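Local coordinates for surface-associated protein CshB (Streptococcus gordonii, PDB 6YZG), which probably helps the streptococcal surface bind host fibronectin as a peptidoglycan-anchored adhesin, of which this chain holds the second non-repetitive domain, at residues A[65-77]-A[112-124]. Residues are numbered along the deposited sequence; the frame is centred on the assembly and turned at random.
Sequences DPDAENGFLTSAP and LVYPMNSTNWGVK. Unlike the reference sequence in segment 65-77: Asp-65 (reference Asn).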
loop_
_atom_site.group_PDB
_atom_site.type_symbol
_atom_site.label_atom_id
_atom_site.label_comp_id
_atom_site.label_asym_id
_atom_site.label_seq_id
_atom_site.Cartn_x
_atom_site.Cartn_y
_atom_site.Cartn_z
ATOM N N ASP A 65 15.954 -26.587 1.275
ATOM C CA ASP A 65 16.255 -27.263 -0.003
ATOM C C ASP A 65 17.476 -26.573 -0.592
ATOM O O ASP A 65 17.330 -25.539 -1.284
ATOM C CB ASP A 65 15.055 -27.153 -0.946
ATOM C CG ASP A 65 15.312 -27.846 -2.263
ATOM O OD1 ASP A 65 16.425 -28.417 -2.411
ATOM O OD2 ASP A 65 14.415 -27.781 -3.146
ATOM N N PRO A 66 18.719 -27.070 -0.380
ATOM C CA PRO A 66 19.893 -26.392 -0.914
ATOM C C PRO A 66 19.921 -26.381 -2.436
ATOM O O PRO A 66 20.678 -25.594 -2.980
ATOM C CB PRO A 66 21.078 -27.148 -0.299
ATOM C CG PRO A 66 20.517 -28.518 -0.041
ATOM C CD PRO A 66 19.064 -28.302 0.348
ATOM N N ASP A 67 19.126 -27.230 -3.079
ATOM C CA ASP A 67 19.033 -27.335 -4.566
ATOM C C ASP A 67 17.851 -26.538 -5.158
ATOM O O ASP A 67 17.611 -26.588 -6.378
ATOM C CB ASP A 67 18.950 -28.805 -4.987
ATOM C CG ASP A 67 20.180 -29.585 -4.565
ATOM O OD1 ASP A 67 21.276 -29.023 -4.658
ATOM O OD2 ASP A 67 19.997 -30.688 -4.042
ATOM N N ALA A 68 17.190 -25.729 -4.321
ATOM C CA ALA A 68 16.080 -24.894 -4.802
ATOM C C ALA A 68 16.570 -23.923 -5.872
ATOM O O ALA A 68 17.676 -23.432 -5.803
ATOM C CB ALA A 68 15.449 -24.153 -3.659
ATOM N N GLU A 69 15.703 -23.621 -6.811
ATOM C CA GLU A 69 15.977 -22.731 -7.944
ATOM C C GLU A 69 15.005 -21.548 -7.874
ATOM O O GLU A 69 13.887 -21.691 -7.336
ATOM C CB GLU A 69 15.792 -23.457 -9.285
ATOM C CG GLU A 69 16.803 -24.562 -9.535
ATOM C CD GLU A 69 16.533 -25.344 -10.815
ATOM O OE1 GLU A 69 16.432 -24.703 -11.886
ATOM O OE2 GLU A 69 16.377 -26.587 -10.741
ATOM N N ASN A 70 15.396 -20.413 -8.418
ATOM C CA ASN A 70 14.491 -19.264 -8.611
ATOM C C ASN A 70 13.279 -19.708 -9.416
ATOM O O ASN A 70 13.445 -20.432 -10.420
ATOM C CB ASN A 70 15.182 -18.089 -9.262
ATOM C CG ASN A 70 16.165 -17.424 -8.317
ATOM O OD1 ASN A 70 16.157 -17.646 -7.098
ATOM N ND2 ASN A 70 16.953 -16.532 -8.915
ATOM N N GLY A 71 12.105 -19.277 -9.042
ATOM C CA GLY A 71 10.954 -19.562 -9.900
ATOM C C GLY A 71 9.678 -19.105 -9.234
ATOM O O GLY A 71 9.673 -18.231 -8.361
ATOM N N PHE A 72 8.544 -19.599 -9.741
ATOM C CA PHE A 72 7.229 -19.219 -9.216
ATOM C C PHE A 72 6.919 -19.869 -7.862
ATOM O O PHE A 72 7.403 -20.992 -7.600
ATOM C CB PHE A 72 6.161 -19.637 -10.232
ATOM C CG PHE A 72 6.325 -18.937 -11.565
ATOM C CD1 PHE A 72 6.034 -17.602 -11.636
ATOM C CD2 PHE A 72 6.687 -19.623 -12.712
ATOM C CE1 PHE A 72 6.149 -16.908 -12.828
ATOM C CE2 PHE A 72 6.790 -18.925 -13.917
ATOM C CZ PHE A 72 6.567 -17.577 -13.953
ATOM N N LEU A 73 6.070 -19.198 -7.101
ATOM C CA LEU A 73 5.409 -19.873 -5.966
ATOM C C LEU A 73 4.724 -21.148 -6.486
ATOM O O LEU A 73 4.093 -21.084 -7.539
ATOM C CB LEU A 73 4.443 -18.940 -5.312
ATOM C CG LEU A 73 5.033 -17.685 -4.691
ATOM C CD1 LEU A 73 3.937 -16.674 -4.303
ATOM C CD2 LEU A 73 5.885 -18.040 -3.497
ATOM N N THR A 74 4.834 -22.251 -5.737
ATOM C CA THR A 74 4.285 -23.520 -6.219
ATOM C C THR A 74 2.768 -23.463 -6.175
ATOM O O THR A 74 2.161 -24.363 -6.814
ATOM C CB THR A 74 4.834 -24.738 -5.459
ATOM O OG1 THR A 74 4.210 -24.813 -4.159
ATOM C CG2 THR A 74 6.332 -24.723 -5.309
ATOM N N SER A 75 2.155 -22.543 -5.472
ATOM C CA SER A 75 0.700 -22.308 -5.460
ATOM C C SER A 75 0.233 -21.497 -6.662
ATOM O O SER A 75 -0.985 -21.368 -6.856
ATOM C CB SER A 75 0.315 -21.665 -4.187
ATOM O OG SER A 75 1.112 -20.469 -3.993
ATOM N N ALA A 76 1.118 -20.858 -7.409
ATOM C CA ALA A 76 0.726 -20.033 -8.570
ATOM C C ALA A 76 0.365 -20.928 -9.747
ATOM O O ALA A 76 1.021 -21.905 -9.995
ATOM C CB ALA A 76 1.844 -19.070 -8.935
ATOM N N PRO A 77 -0.588 -20.483 -10.599
ATOM C CA PRO A 77 -0.902 -21.237 -11.822
ATOM C C PRO A 77 0.231 -21.309 -12.848
ATOM O O PRO A 77 0.368 -22.266 -13.577
ATOM C CB PRO A 77 -2.045 -20.452 -12.445
ATOM C CG PRO A 77 -1.949 -19.058 -11.861
ATOM C CD PRO A 77 -1.372 -19.252 -10.450
ATOM N N LEU A 112 16.535 -3.685 -9.932
ATOM C CA LEU A 112 16.746 -5.021 -10.478
ATOM C C LEU A 112 15.517 -5.868 -10.163
ATOM O O LEU A 112 15.070 -5.862 -9.033
ATOM C CB LEU A 112 18.002 -5.606 -9.857
ATOM C CG LEU A 112 18.600 -6.805 -10.576
ATOM C CD1 LEU A 112 19.259 -6.346 -11.886
ATOM C CD2 LEU A 112 19.589 -7.529 -9.679
ATOM N N VAL A 113 14.936 -6.478 -11.185
ATOM C CA VAL A 113 13.622 -7.132 -11.003
ATOM C C VAL A 113 13.626 -8.566 -11.535
ATOM O O VAL A 113 14.500 -8.953 -12.204
ATOM C CB VAL A 113 12.529 -6.309 -11.719
ATOM C CG1 VAL A 113 12.308 -4.940 -11.093
ATOM C CG2 VAL A 113 12.812 -6.177 -13.208
ATOM N N TYR A 114 12.595 -9.299 -11.154
ATOM C CA TYR A 114 12.313 -10.684 -11.618
ATOM C C TYR A 114 10.914 -10.504 -12.187
ATOM O O TYR A 114 9.986 -10.656 -11.435
ATOM C CB TYR A 114 12.381 -11.644 -10.434
ATOM C CG TYR A 114 12.469 -13.103 -10.781
ATOM C CD1 TYR A 114 13.540 -13.608 -11.492
ATOM C CD2 TYR A 114 11.508 -13.977 -10.323
ATOM C CE1 TYR A 114 13.643 -14.953 -11.746
ATOM C CE2 TYR A 114 11.586 -15.320 -10.583
ATOM C CZ TYR A 114 12.663 -15.811 -11.289
ATOM O OH TYR A 114 12.757 -17.125 -11.532
ATOM N N PRO A 115 10.804 -10.138 -13.479
ATOM C CA PRO A 115 9.595 -9.545 -14.015
ATOM C C PRO A 115 8.325 -10.342 -14.305
ATOM O O PRO A 115 7.737 -10.146 -15.301
ATOM C CB PRO A 115 10.137 -8.742 -15.200
ATOM C CG PRO A 115 11.189 -9.626 -15.729
ATOM C CD PRO A 115 11.862 -10.186 -14.482
ATOM N N MET A 116 8.011 -11.237 -13.384
ATOM C CA MET A 116 6.663 -11.829 -13.350
ATOM C C MET A 116 6.202 -11.786 -11.909
ATOM O O MET A 116 7.003 -11.866 -10.983
ATOM C CB MET A 116 6.656 -13.240 -13.879
ATOM C CG MET A 116 7.110 -13.272 -15.327
ATOM S SD MET A 116 5.763 -13.105 -16.433
ATOM C CE MET A 116 4.808 -14.616 -16.140
ATOM N N ASN A 117 4.901 -11.761 -11.705
ATOM C CA ASN A 117 4.318 -11.853 -10.364
ATOM C C ASN A 117 4.394 -13.297 -9.819
ATOM O O ASN A 117 4.442 -14.266 -10.550
ATOM C CB ASN A 117 2.882 -11.386 -10.412
ATOM C CG ASN A 117 2.836 -9.966 -10.937
ATOM O OD1 ASN A 117 3.431 -9.089 -10.314
ATOM N ND2 ASN A 117 2.121 -9.764 -12.047
ATOM N N SER A 118 4.348 -13.376 -8.500
ATOM C CA SER A 118 4.080 -14.637 -7.780
ATOM C C SER A 118 5.281 -15.567 -7.782
ATOM O O SER A 118 5.243 -16.690 -8.286
ATOM C CB SER A 118 2.848 -15.353 -8.292
ATOM O OG SER A 118 1.764 -14.428 -8.314
ATOM N N THR A 119 6.377 -15.106 -7.161
ATOM C CA THR A 119 7.695 -15.771 -7.227
ATOM C C THR A 119 8.375 -15.864 -5.878
ATOM O O THR A 119 7.996 -15.228 -4.922
ATOM C CB THR A 119 8.622 -15.079 -8.230
ATOM O OG1 THR A 119 8.947 -13.798 -7.697
ATOM C CG2 THR A 119 8.015 -14.971 -9.609
ATOM N N ASN A 120 9.416 -16.667 -5.858
ATOM C CA ASN A 120 10.309 -16.883 -4.706
ATOM C C ASN A 120 11.693 -17.029 -5.325
ATOM O O ASN A 120 11.992 -18.002 -6.045
ATOM C CB ASN A 120 9.902 -18.148 -3.953
ATOM C CG ASN A 120 10.830 -18.554 -2.834
ATOM O OD1 ASN A 120 11.397 -17.734 -2.135
ATOM N ND2 ASN A 120 10.884 -19.867 -2.566
ATOM N N TRP A 121 12.507 -15.990 -5.143
ATOM C CA TRP A 121 13.790 -15.884 -5.884
ATOM C C TRP A 121 14.836 -15.216 -5.025
ATOM O O TRP A 121 14.501 -14.519 -4.041
ATOM C CB TRP A 121 13.627 -15.148 -7.229
ATOM C CG TRP A 121 13.257 -13.714 -7.122
ATOM C CD1 TRP A 121 12.006 -13.173 -6.992
ATOM C CD2 TRP A 121 14.108 -12.557 -7.234
ATOM N NE1 TRP A 121 12.021 -11.811 -7.063
ATOM C CE2 TRP A 121 13.315 -11.402 -7.212
ATOM C CE3 TRP A 121 15.486 -12.413 -7.423
ATOM C CZ2 TRP A 121 13.832 -10.110 -7.349
ATOM C CZ3 TRP A 121 16.004 -11.131 -7.540
ATOM C CH2 TRP A 121 15.191 -10.016 -7.505
ATOM N N GLY A 122 16.084 -15.290 -5.476
ATOM C CA GLY A 122 17.148 -14.496 -4.831
ATOM C C GLY A 122 18.349 -14.416 -5.728
ATOM O O GLY A 122 18.456 -15.117 -6.756
ATOM N N VAL A 123 19.231 -13.535 -5.358
ATOM C CA VAL A 123 20.520 -13.311 -6.051
ATOM C C VAL A 123 21.574 -13.005 -5.009
ATOM O O VAL A 123 21.291 -12.234 -4.064
ATOM C CB VAL A 123 20.415 -12.184 -7.086
ATOM C CG1 VAL A 123 19.956 -10.852 -6.512
ATOM C CG2 VAL A 123 21.716 -12.124 -7.896
ATOM N N LYS A 124 22.774 -13.557 -5.163
ATOM C CA LYS A 124 23.917 -13.178 -4.327
ATOM C C LYS A 124 25.025 -12.683 -5.252
ATOM O O LYS A 124 25.321 -13.336 -6.261
ATOM C CB LYS A 124 24.404 -14.348 -3.518
ATOM C CG LYS A 124 25.383 -13.959 -2.438
ATOM C CD LYS A 124 25.669 -15.138 -1.513
ATOM C CE LYS A 124 26.180 -14.779 -0.136
ATOM N NZ LYS A 124 25.599 -15.703 0.878
HETATM O O HOH W 1 11.704 -20.764 -5.973
#
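The backbone oxygen of Asn-120 is gripped twice: Gly-71 N donates to it over 3.3 Å, and a water donates to both this oxygen and Glu-69 O, linking the two segments. Asn-120 N returns a shorter bond, 3.0 Å, to Gly-71 O, so Gly-71 and Asn-120 form a hydrogen-bonded antiparallel pair. On one side of it the pattern is carried on by a side chain. With CG anti to its own carbonyl carbon (chi1 -71°), the Asn-70 amide lies against the backbone of Gly-122; OD1 takes Gly-122 N at 2.9 Å, from above the carbonyl plane, while ND2 gives to Gly-122 O at 3.0 Å, almost in the amide plane. These two bonds fix the rotation of the amide, which rests on Trp-121 CB, its plane nearly perpendicular to the indole. On the other side, Leu-73 N reaches Ser-118 O at 2.9 Å. The same oxygen and Asn-117 O sit at the edge of the Phe-72 ring, whose CE1 rests on Met-116 CB (3.8 Å). Leu-73 lays CD2 across Asn-120 CB and also packs on Ile-199 of helix 198-201. Strand 119-131 continues the sheet into the second subunit, and Ser-118 OG bonds to Ser-253 O of that subunit. Because the Asn-70 amide pairs with both N and O of Gly-122, the two-residue strand 71-72 gains a longer hold on a strand that also builds the dimer interface.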